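Side-chain contacts in phospholethanolamine N-methyltransferase 2 (Haemonchus contortus, PDB 4KRI), which probably catalyses S-adenosylmethionine-dependent methylation of phosphomonomethylethanolamine and its further methylated product on the nematode route to phosphocholine: residues E12-H15 with H16-G20; V141-L145 with D146-V150; V293-R296 with D297-Q300; V369-M372 with T373-F376. One frame throughout, in Å; residues are numbered along the deposited sequence.

Contact 1: E12-H15 with H16-G20; sequences ECLH and HVIKG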
loop_
_atom_site.group_PDB
_atom_site.type_symbol
_atom_site.label_atom_id
_atom_site.label_comp_id
_atom_site.label_asym_id
_atom_site.label_seq_id
_atom_site.Cartn_x
_atom_site.Cartn_y
_atom_site.Cartn_z
ATOM N N GLU A 12 4.667 12.136 13.867
ATOM C CA GLU A 12 3.527 12.272 12.957
ATOM C C GLU A 12 2.850 10.921 12.717
ATOM O O GLU A 12 1.621 10.840 12.676
ATOM C CB GLU A 12 3.948 12.906 11.622
ATOM C CG GLU A 12 4.314 14.380 11.748
ATOM C CD GLU A 12 5.205 14.857 10.606
ATOM O OE1 GLU A 12 5.511 14.039 9.710
ATOM O OE2 GLU A 12 5.584 16.046 10.609
ATOM N N CYS A 13 3.652 9.869 12.564
ATOM C CA CYS A 13 3.112 8.516 12.419
ATOM C C CYS A 13 2.249 8.119 13.615
ATOM O O CYS A 13 1.188 7.498 13.451
ATOM C CB CYS A 13 4.233 7.502 12.222
ATOM S SG CYS A 13 5.051 7.634 10.607
ATOM N N LEU A 14 2.695 8.482 14.812
ATOM C CA LEU A 14 1.928 8.213 16.029
ATOM C C LEU A 14 0.577 8.920 15.946
ATOM O O LEU A 14 -0.468 8.332 16.228
ATOM C CB LEU A 14 2.710 8.676 17.272
ATOM C CG LEU A 14 1.944 8.582 18.598
ATOM C CD1 LEU A 14 1.471 7.140 18.867
ATOM C CD2 LEU A 14 2.810 9.103 19.750
ATOM N N HIS A 15 0.599 10.183 15.538
ATOM C CA HIS A 15 -0.647 10.950 15.446
ATOM C C HIS A 15 -1.610 10.518 14.336
ATOM O O HIS A 15 -2.778 10.896 14.358
ATOM C CB HIS A 15 -0.356 12.449 15.411
ATOM C CG HIS A 15 0.052 12.987 16.746
ATOM N ND1 HIS A 15 -0.863 13.309 17.728
ATOM C CD2 HIS A 15 1.277 13.200 17.292
ATOM C CE1 HIS A 15 -0.219 13.718 18.809
ATOM N NE2 HIS A 15 1.078 13.665 18.568
ATOM N N HIS A 16 -1.152 9.701 13.390
ATOM C CA HIS A 16 -2.090 9.100 12.437
ATOM C C HIS A 16 -3.106 8.228 13.163
ATOM O O HIS A 16 -4.269 8.119 12.742
ATOM C CB HIS A 16 -1.365 8.251 11.400
ATOM C CG HIS A 16 -0.518 9.044 10.462
ATOM N ND1 HIS A 16 0.549 8.499 9.780
ATOM C CD2 HIS A 16 -0.575 10.348 10.096
ATOM C CE1 HIS A 16 1.110 9.434 9.033
ATOM N NE2 HIS A 16 0.446 10.562 9.202
ATOM N N VAL A 17 -2.650 7.584 14.236
ATOM C CA VAL A 17 -3.488 6.687 15.016
ATOM C C VAL A 17 -4.188 7.409 16.159
ATOM O O VAL A 17 -5.399 7.253 16.340
ATOM C CB VAL A 17 -2.678 5.521 15.603
ATOM C CG1 VAL A 17 -3.599 4.550 16.325
ATOM C CG2 VAL A 17 -1.927 4.814 14.511
ATOM N N ILE A 18 -3.450 8.201 16.930
ATOM C CA ILE A 18 -4.042 8.817 18.121
ATOM C C ILE A 18 -4.651 10.203 17.874
ATOM O O ILE A 18 -5.271 10.781 18.771
ATOM C CB ILE A 18 -3.075 8.841 19.332
ATOM C CG1 ILE A 18 -1.926 9.816 19.088
ATOM C CG2 ILE A 18 -2.540 7.441 19.605
ATOM C CD1 ILE A 18 -1.033 10.040 20.319
ATOM N N LYS A 19 -4.483 10.715 16.658
ATOM C CA LYS A 19 -5.156 11.948 16.247
ATOM C C LYS A 19 -4.751 13.158 17.098
ATOM O O LYS A 19 -3.573 13.498 17.173
ATOM C CB LYS A 19 -6.678 11.757 16.257
ATOM C CG LYS A 19 -7.152 10.583 15.408
ATOM C CD LYS A 19 -7.228 10.960 13.943
ATOM C CE LYS A 19 -7.815 9.828 13.105
ATOM N NZ LYS A 19 -6.789 8.812 12.739
ATOM N N GLY A 20 -5.725 13.809 17.726
ATOM C CA GLY A 20 -5.435 15.010 18.499
ATOM C C GLY A 20 -4.981 14.743 19.924
ATOM O O GLY A 20 -4.660 15.681 20.653
HETATM O O HOH W 1 1.250 6.026 11.058
#

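Contact 2: V141-L145 with D146-V150; sequences VNEVL and DSVYV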
loop_
_atom_site.group_PDB
_atom_site.type_symbol
_atom_site.label_atom_id
_atom_site.label_comp_id
_atom_site.label_asym_id
_atom_site.label_seq_id
_atom_site.Cartn_x
_atom_site.Cartn_y
_atom_site.Cartn_z
ATOM N N VAL A 141 3.267 0.830 6.869
ATOM C CA VAL A 141 4.718 0.936 6.793
ATOM C C VAL A 141 5.005 2.154 5.936
ATOM O O VAL A 141 4.526 2.254 4.805
ATOM C CB VAL A 141 5.369 -0.266 6.098
ATOM C CG1 VAL A 141 6.911 -0.145 6.205
ATOM C CG2 VAL A 141 4.900 -1.574 6.710
ATOM N N ASN A 142 5.769 3.091 6.480
ATOM C CA ASN A 142 6.176 4.264 5.727
ATOM C C ASN A 142 7.674 4.281 5.523
ATOM O O ASN A 142 8.418 3.593 6.228
ATOM C CB ASN A 142 5.790 5.547 6.464
ATOM C CG ASN A 142 4.305 5.826 6.412
ATOM O OD1 ASN A 142 3.784 6.298 5.391
ATOM N ND2 ASN A 142 3.618 5.577 7.529
ATOM N N GLU A 143 8.116 5.080 4.563
ATOM C CA GLU A 143 9.545 5.356 4.425
ATOM C C GLU A 143 9.914 6.576 5.243
ATOM O O GLU A 143 9.138 7.538 5.312
ATOM C CB GLU A 143 9.901 5.649 2.964
ATOM C CG GLU A 143 9.635 4.505 2.004
ATOM C CD GLU A 143 9.936 4.904 0.568
ATOM O OE1 GLU A 143 9.185 5.739 0.035
ATOM O OE2 GLU A 143 10.938 4.430 -0.023
ATOM N N VAL A 144 11.109 6.550 5.836
ATOM C CA VAL A 144 11.671 7.742 6.449
ATOM C C VAL A 144 12.050 8.711 5.333
ATOM O O VAL A 144 12.918 8.411 4.509
ATOM C CB VAL A 144 12.938 7.419 7.268
ATOM C CG1 VAL A 144 13.511 8.700 7.893
ATOM C CG2 VAL A 144 12.602 6.413 8.341
ATOM N N LEU A 145 11.390 9.861 5.279
ATOM C CA LEU A 145 11.540 10.742 4.116
ATOM C C LEU A 145 12.895 11.450 4.100
ATOM O O LEU A 145 13.460 11.709 3.029
ATOM C CB LEU A 145 10.371 11.739 4.030
ATOM C CG LEU A 145 9.041 11.048 3.729
ATOM C CD1 LEU A 145 7.882 12.026 3.835
ATOM C CD2 LEU A 145 9.073 10.415 2.350
ATOM N N ASP A 146 13.430 11.742 5.281
ATOM C CA ASP A 146 14.745 12.345 5.367
ATOM C C ASP A 146 15.736 11.458 4.636
ATOM O O ASP A 146 16.650 11.941 3.967
ATOM C CB ASP A 146 15.148 12.474 6.833
ATOM C CG ASP A 146 16.387 13.283 7.020
ATOM O OD1 ASP A 146 16.288 14.534 6.986
ATOM O OD2 ASP A 146 17.467 12.672 7.213
ATOM N N SER A 147 15.556 10.154 4.761
ATOM C CA SER A 147 16.531 9.232 4.185
ATOM C C SER A 147 16.429 9.206 2.665
ATOM O O SER A 147 17.435 9.054 1.978
ATOM C CB SER A 147 16.340 7.831 4.772
ATOM O OG SER A 147 16.627 7.866 6.158
ATOM N N VAL A 148 15.216 9.375 2.140
ATOM C CA VAL A 148 15.055 9.464 0.694
ATOM C C VAL A 148 15.739 10.710 0.149
ATOM O O VAL A 148 16.504 10.654 -0.831
ATOM C CB VAL A 148 13.558 9.514 0.303
ATOM C CG1 VAL A 148 13.429 9.759 -1.203
ATOM C CG2 VAL A 148 12.857 8.201 0.690
ATOM N N TYR A 149 15.480 11.845 0.786
ATOM C CA TYR A 149 15.884 13.127 0.217
ATOM C C TYR A 149 17.338 13.513 0.466
ATOM O O TYR A 149 17.889 14.292 -0.297
ATOM C CB TYR A 149 14.958 14.244 0.710
ATOM C CG TYR A 149 13.518 13.994 0.316
ATOM C CD1 TYR A 149 13.181 13.670 -0.988
ATOM C CD2 TYR A 149 12.503 14.089 1.252
ATOM C CE1 TYR A 149 11.859 13.443 -1.347
ATOM C CE2 TYR A 149 11.185 13.859 0.905
ATOM C CZ TYR A 149 10.866 13.544 -0.395
ATOM O OH TYR A 149 9.537 13.320 -0.743
ATOM N N VAL A 150 17.935 12.978 1.535
ATOM C CA VAL A 150 19.306 13.337 1.920
ATOM C C VAL A 150 20.301 12.219 1.600
ATOM O O VAL A 150 21.473 12.473 1.276
ATOM C CB VAL A 150 19.377 13.696 3.425
ATOM C CG1 VAL A 150 20.824 13.987 3.866
ATOM C CG2 VAL A 150 18.489 14.893 3.715
#

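Contact 3: V293-R296 with D297-Q300; sequences VFSR and DCIQ. With SAH (S-adenosyl-L-homocysteine), chain D.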
loop_
_atom_site.group_PDB
_atom_site.type_symbol
_atom_site.label_atom_id
_atom_site.label_comp_id
_atom_site.label_asym_id
_atom_site.label_seq_id
_atom_site.Cartn_x
_atom_site.Cartn_y
_atom_site.Cartn_z
ATOM N N VAL A 293 -5.506 12.399 -7.738
ATOM C CA VAL A 293 -5.551 11.067 -7.179
ATOM C C VAL A 293 -5.806 10.148 -8.357
ATOM O O VAL A 293 -6.734 10.358 -9.144
ATOM C CB VAL A 293 -6.678 10.926 -6.136
ATOM C CG1 VAL A 293 -6.867 9.460 -5.759
ATOM C CG2 VAL A 293 -6.341 11.743 -4.890
ATOM N N PHE A 294 -4.955 9.149 -8.500
ATOM C CA PHE A 294 -5.006 8.253 -9.642
ATOM C C PHE A 294 -5.142 6.844 -9.114
ATOM O O PHE A 294 -4.440 6.467 -8.179
ATOM C CB PHE A 294 -3.681 8.381 -10.405
ATOM C CG PHE A 294 -3.594 7.513 -11.638
ATOM C CD1 PHE A 294 -4.513 7.649 -12.666
ATOM C CD2 PHE A 294 -2.565 6.590 -11.782
ATOM C CE1 PHE A 294 -4.421 6.865 -13.814
ATOM C CE2 PHE A 294 -2.465 5.797 -12.927
ATOM C CZ PHE A 294 -3.388 5.943 -13.949
ATOM N N SER A 295 -6.014 6.038 -9.709
ATOM C CA SER A 295 -6.076 4.643 -9.302
ATOM C C SER A 295 -6.285 3.791 -10.520
ATOM O O SER A 295 -7.292 3.919 -11.203
ATOM C CB SER A 295 -7.183 4.399 -8.284
ATOM O OG SER A 295 -7.144 3.037 -7.880
ATOM N N ARG A 296 -5.322 2.925 -10.805
ATOM C CA ARG A 296 -5.372 2.160 -12.046
ATOM C C ARG A 296 -5.641 0.677 -11.789
ATOM O O ARG A 296 -4.748 -0.054 -11.338
ATOM C CB ARG A 296 -4.040 2.366 -12.768
ATOM C CG ARG A 296 -3.940 1.675 -14.092
ATOM C CD ARG A 296 -4.702 2.389 -15.195
ATOM N NE ARG A 296 -5.055 1.358 -16.160
ATOM C CZ ARG A 296 -4.203 0.885 -17.060
ATOM N NH1 ARG A 296 -2.988 1.416 -17.153
ATOM N NH2 ARG A 296 -4.566 -0.094 -17.872
ATOM N N ASP A 297 -6.887 0.267 -12.026
ATOM C CA ASP A 297 -7.304 -1.127 -11.968
ATOM C C ASP A 297 -7.080 -1.746 -10.591
ATOM O O ASP A 297 -6.640 -2.891 -10.459
ATOM C CB ASP A 297 -6.640 -1.910 -13.111
ATOM C CG ASP A 297 -6.992 -1.325 -14.468
ATOM O OD1 ASP A 297 -8.141 -0.843 -14.624
ATOM O OD2 ASP A 297 -6.130 -1.299 -15.363
ATOM N N CYS A 298 -7.441 -0.966 -9.573
ATOM C CA CYS A 298 -7.325 -1.361 -8.178
ATOM C C CYS A 298 -8.689 -1.523 -7.512
ATOM O O CYS A 298 -8.907 -2.475 -6.759
ATOM C CB CYS A 298 -6.516 -0.297 -7.416
ATOM S SG CYS A 298 -6.763 -0.242 -5.611
ATOM N N ILE A 299 -9.613 -0.607 -7.779
ATOM C CA ILE A 299 -10.744 -0.494 -6.857
ATOM C C ILE A 299 -11.802 -1.582 -6.972
ATOM O O ILE A 299 -12.688 -1.646 -6.135
ATOM C CB ILE A 299 -11.381 0.925 -6.797
ATOM C CG1 ILE A 299 -12.234 1.209 -8.027
ATOM C CG2 ILE A 299 -10.300 1.991 -6.599
ATOM C CD1 ILE A 299 -13.207 2.385 -7.818
ATOM N N GLN A 300 -11.690 -2.465 -7.961
ATOM C CA GLN A 300 -12.543 -3.657 -7.960
ATOM C C GLN A 300 -12.248 -4.546 -6.742
ATOM O O GLN A 300 -13.044 -5.422 -6.400
ATOM C CB GLN A 300 -12.425 -4.452 -9.273
ATOM C CG GLN A 300 -11.094 -5.167 -9.483
ATOM C CD GLN A 300 -10.021 -4.259 -10.035
ATOM O OE1 GLN A 300 -10.319 -3.248 -10.682
ATOM N NE2 GLN A 300 -8.768 -4.607 -9.785
HETATM N N SAH D . -1.837 0.387 -10.370
HETATM C CA SAH D . -0.842 -0.686 -10.629
HETATM C CB SAH D . -1.242 -1.990 -9.834
HETATM C CG SAH D . -2.510 -2.719 -10.264
HETATM S SD SAH D . -2.865 -4.171 -9.224
HETATM C C SAH D . -0.630 -0.893 -12.076
HETATM O O SAH D . -1.177 -0.163 -12.891
HETATM O OXT SAH D . 0.264 -1.638 -12.442
HETATM C "C5'" SAH D . -3.985 -3.648 -7.911
HETATM C "C4'" SAH D . -3.359 -3.261 -6.694
HETATM O "O4'" SAH D . -4.360 -2.663 -5.829
HETATM C "C3'" SAH D . -2.866 -4.448 -5.958
HETATM O "O3'" SAH D . -1.473 -4.319 -5.780
HETATM C "C2'" SAH D . -3.552 -4.427 -4.665
HETATM O "O2'" SAH D . -2.727 -4.842 -3.601
HETATM C "C1'" SAH D . -3.964 -2.997 -4.538
HETATM N N9 SAH D . -5.060 -2.786 -3.529
HETATM C C8 SAH D . -6.261 -3.407 -3.488
HETATM N N7 SAH D . -6.967 -2.883 -2.481
HETATM C C5 SAH D . -6.231 -1.917 -1.893
HETATM C C6 SAH D . -6.465 -1.056 -0.813
HETATM N N6 SAH D . -7.646 -1.093 -0.106
HETATM N N1 SAH D . -5.488 -0.185 -0.477
HETATM C C2 SAH D . -4.333 -0.134 -1.149
HETATM N N3 SAH D . -4.082 -0.942 -2.195
HETATM C C4 SAH D . -5.003 -1.847 -2.576
HETATM O O HOH W 2 -8.725 1.472 -9.600
#

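Contact 4: V369-M372 with T373-F376; sequences VENM and TPRF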
loop_
_atom_site.group_PDB
_atom_site.type_symbol
_atom_site.label_atom_id
_atom_site.label_comp_id
_atom_site.label_asym_id
_atom_site.label_seq_id
_atom_site.Cartn_x
_atom_site.Cartn_y
_atom_site.Cartn_z
ATOM N N VAL A 369 -17.651 9.618 -17.160
ATOM C CA VAL A 369 -17.560 8.164 -17.103
ATOM C C VAL A 369 -17.488 7.596 -18.515
ATOM O O VAL A 369 -18.088 8.143 -19.449
ATOM C CB VAL A 369 -18.740 7.518 -16.345
ATOM C CG1 VAL A 369 -18.647 7.815 -14.856
ATOM C CG2 VAL A 369 -20.091 7.988 -16.923
ATOM N N GLU A 370 -16.755 6.500 -18.671
ATOM C CA GLU A 370 -16.662 5.848 -19.975
ATOM C C GLU A 370 -16.555 4.339 -19.893
ATOM O O GLU A 370 -15.833 3.806 -19.060
ATOM C CB GLU A 370 -15.471 6.388 -20.767
ATOM C CG GLU A 370 -15.291 5.691 -22.109
ATOM C CD GLU A 370 -14.372 6.446 -23.047
ATOM O OE1 GLU A 370 -14.507 7.686 -23.138
ATOM O OE2 GLU A 370 -13.526 5.798 -23.703
ATOM N N ASN A 371 -17.282 3.650 -20.775
ATOM C CA ASN A 371 -17.152 2.212 -20.898
ATOM C C ASN A 371 -16.032 1.909 -21.890
ATOM O O ASN A 371 -16.218 2.053 -23.094
ATOM C CB ASN A 371 -18.477 1.607 -21.383
ATOM C CG ASN A 371 -18.397 0.105 -21.582
ATOM O OD1 ASN A 371 -17.390 -0.525 -21.255
ATOM N ND2 ASN A 371 -19.469 -0.481 -22.112
ATOM N N MET A 372 -14.869 1.500 -21.380
ATOM C CA MET A 372 -13.705 1.254 -22.231
ATOM C C MET A 372 -13.544 -0.214 -22.564
ATOM O O MET A 372 -12.461 -0.660 -22.955
ATOM C CB MET A 372 -12.424 1.762 -21.558
ATOM C CG MET A 372 -12.447 3.226 -21.237
ATOM S SD MET A 372 -10.830 3.787 -20.609
ATOM C CE MET A 372 -10.539 2.702 -19.193
ATOM N N THR A 373 -14.622 -0.973 -22.414
ATOM C CA THR A 373 -14.561 -2.400 -22.686
ATOM C C THR A 373 -14.042 -2.759 -24.096
ATOM O O THR A 373 -13.297 -3.734 -24.236
ATOM C CB THR A 373 -15.900 -3.073 -22.375
ATOM O OG1 THR A 373 -16.258 -2.767 -21.022
ATOM C CG2 THR A 373 -15.805 -4.577 -22.550
ATOM N N PRO A 374 -14.401 -1.973 -25.135
ATOM C CA PRO A 374 -13.829 -2.335 -26.437
ATOM C C PRO A 374 -12.306 -2.242 -26.499
ATOM O O PRO A 374 -11.694 -3.064 -27.182
ATOM C CB PRO A 374 -14.459 -1.314 -27.389
ATOM C CG PRO A 374 -15.786 -1.006 -26.760
ATOM C CD PRO A 374 -15.489 -0.984 -25.281
ATOM N N ARG A 375 -11.704 -1.269 -25.817
ATOM C CA ARG A 375 -10.248 -1.211 -25.737
ATOM C C ARG A 375 -9.693 -2.386 -24.917
ATOM O O ARG A 375 -8.675 -2.971 -25.273
ATOM C CB ARG A 375 -9.795 0.131 -25.141
ATOM C CG ARG A 375 -8.289 0.250 -24.955
ATOM C CD ARG A 375 -7.529 0.199 -26.272
ATOM N NE ARG A 375 -6.087 0.213 -26.020
ATOM C CZ ARG A 375 -5.201 -0.526 -26.680
ATOM N NH1 ARG A 375 -5.600 -1.345 -27.643
ATOM N NH2 ARG A 375 -3.911 -0.449 -26.369
ATOM N N PHE A 376 -10.373 -2.726 -23.826
ATOM C CA PHE A 376 -9.986 -3.853 -22.985
ATOM C C PHE A 376 -9.908 -5.123 -23.827
ATOM O O PHE A 376 -8.961 -5.900 -23.699
ATOM C CB PHE A 376 -11.008 -4.025 -21.858
ATOM C CG PHE A 376 -10.608 -5.028 -20.806
ATOM C CD1 PHE A 376 -9.313 -5.067 -20.311
ATOM C CD2 PHE A 376 -11.544 -5.912 -20.289
ATOM C CE1 PHE A 376 -8.955 -5.985 -19.338
ATOM C CE2 PHE A 376 -11.188 -6.830 -19.306
ATOM C CZ PHE A 376 -9.893 -6.862 -18.836
#

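Contact 1: E12-H15 with H16-G20
His15 and His16 use their rings differently at the C-terminal end of helix 5-18. The His15 ring reaches forward to Lys19, the first residue past the helix. Its ND1 donates to Lys19 O at 2.8 Å, with an N-H...O angle of 164°. The acceptor lies close to the ring plane. Lys19 has positive phi, which turns the chain out of the helix at this point. The backbone bond from Lys19 N to His15 O, 2.9 Å, closes the same turn, so His15 grips Lys19 by both backbone and side chain.

The His16 ring folds back over the preceding turn. CG sits beside its own backbone N (chi1 -68°), and this lays one ring face over Glu12 O, with CD2 and Glu12 O 3.4 Å apart. A water joins His16 ND1 to Cys13 O, at 2.9 Å from ND1.

Ile18 is the apolar partner. Its CD1 meets Leu14 CG at 3.7 Å and also lies over one face of the His15 ring. Leu14 O takes two backbone bonds, from Val17 N and Ile18 N; the latter is the straighter.

Around this helix end, Leu14, Val17 and Ile18 pack on Val99 of strand 98-105. Cys13 and Val17 rest on strand 156-166. His16 touches Tyr139 of strand 132-143 and meets Tyr283 edge-to-face.

Contact 2: V141-L145 with D146-V150
Tyr149 lays its ring obliquely against the Leu145 carbonyl, bringing CD2 to 3.1 Å from Leu145 O. This is a strand-to-helix turn: strand 132-143 runs into the short helix 145-151, with Val144 at the N-cap position. The strand pairings of this half are consistent with a reduced Rossmann-like methyltransferase sheet, and the helix lies in the connection between strands 132-143 and 156-166, which pair antiparallel.

Tyr149 CG stands beside its own backbone N (chi1 -60°). That N also donates to Leu145 O at 3.0 Å, so ring and amide gather at one carbonyl oxygen. The apolar part of the meeting is between Tyr149 CE2 and Leu145 CB, 3.9 Å apart.

Val144 has no polar side chain to cap the helix. Its carbonyl instead starts the helical bonding, but loosely. The bonds to Val144 O from Ser147 N and Val148 N are both weak, the second being 3.4 Å long. Outside the turn, Gln9 of helix 5-18 bonds to Glu143 O and Leu145 N, and so holds the peptides on both flanks of Val144.

Two side chains of the turn have polar partners on neighbouring strands. Glu143 OE1 bonds to Tyr275 N, while its OE2 approaches Val148 CG2. Ser147 OG bonds to Asp156 OD2. Within the turn the same oxygen only touches a methyl, with Ser147 OG 3.7 Å from Val144 CG1.

Contact 3: V293-R296 with D297-Q300
The cofactor site at the C-terminal end of strand 290-296 is where Arg296 and Asp297 run alongside each other in the same direction. Arg296 NE forms a salt bridge with Asp297 OD2 at 3.0 Å. The guanidinium and carboxylate planes are 74° apart, so the two groups do not pair flat. The Arg296 chain bends at chi2 (77°), which turns its end back beside Asp297.

Outside partners fix both groups. Arg296 NH2 bonds to Pro204 O and NH1 to Asn210 OD1. Asp297 OD1 receives bonds from Trp424 NE1 and Thr325 OG1, and its side chain lies near the bound phosphomonomethylethanolamine.

In class I methyltransferases the loop after the fourth strand of the Rossmann-like sheet borders the methyl-donor site. The same holds here. The amino N of S-adenosylhomocysteine donates to Arg296 O at 3.1 Å. Cys298 SG lies 3.4 Å from the ribose O4' of the same ligand. Asp297 has positive phi (60°), which turns the chain sharply from the strand into this loop.

Behind the turn, Ser295 OG bonds to Ile229 O of the neighbouring strand. It also touches Cys298 CB at 3.4 Å and Ile299 CG2 at 3.6 Å. A water binds Ser295 OG at 2.8 Å and accepts from Cys298 N, bridging strand and loop. On the substrate side, Gln300 NE2 reaches back to Asp297 O at 2.8 Å with a nearly straight N-H...O, and its OE1 takes a bond from Tyr327 N.

Contact 4: V369-M372 with T373-F376
Hydrogen bonds between Asn371 and Thr373 carry this turn. Asn371 OD1 accepts twice from the same residue. Thr373 OG1 donates to it at 2.5 Å, a very short bond, and lies in the plane of the amide carbonyl. Thr373 N donates to it at 3.0 Å from above that plane. In the Asn371 side chain CG stands anti to the backbone N (chi1 178°), which carries the amide forward along the chain to Thr373. Thr373 OG1 is also bonded to Trp424 N of strand 422-430. The hydroxyl thus links the new helix to the neighbouring strand.

The bond from Thr373 N to Asn371 OD1 is that of an Asx turn. It lies where strand 367-371 passes into helix 373-389, within the connection between strands 367-371 and 422-430, which pair antiparallel in the class I methyltransferase sheet. Met372 is at the N-cap position. Its side chain cannot cap, and the Asn371 side chain takes up the first helical N-H instead.

The backbone bond that opens the helix runs from Phe376 N to Met372 O, 3.1 Å, in the carbonyl plane and with an N-H...O angle of 164°.

The van der Waals contacts set carbon atoms against carbonyl oxygens: Pro374 CD comes to 3.8 Å from Asn371 O, and Arg375 CB to 3.5 Å from Met372 O. Beyond CB the Arg375 chain leads off to Gln209, bonded through NE, and to Glu378, through NH1. Phe376 turns its ring to Tyr327, His422 and Trp424, about 6 Å from the bound phosphomonomethylethanolamine.

How the contacts relate
From the N terminus the four contacts follow in series. Each closes a local turn, and none nests in or crosses another. Contact 1 ends helix 5-18. Contact 2 starts helix 145-151 in the same N-terminal half. These two touch through Cys13 and Asn142, which tie the first helix to strand 132-143. Strand 132-143 also pairs with strand 273-277, joining the two halves. Contact 3 ends strand 290-296 at the ligands, and contact 4 starts helix 373-389, about 6 Å from contact 3 at the nearest atoms. Trp424 bonds to both. Contacts 1 and 4 lie about 41 Å apart between centres.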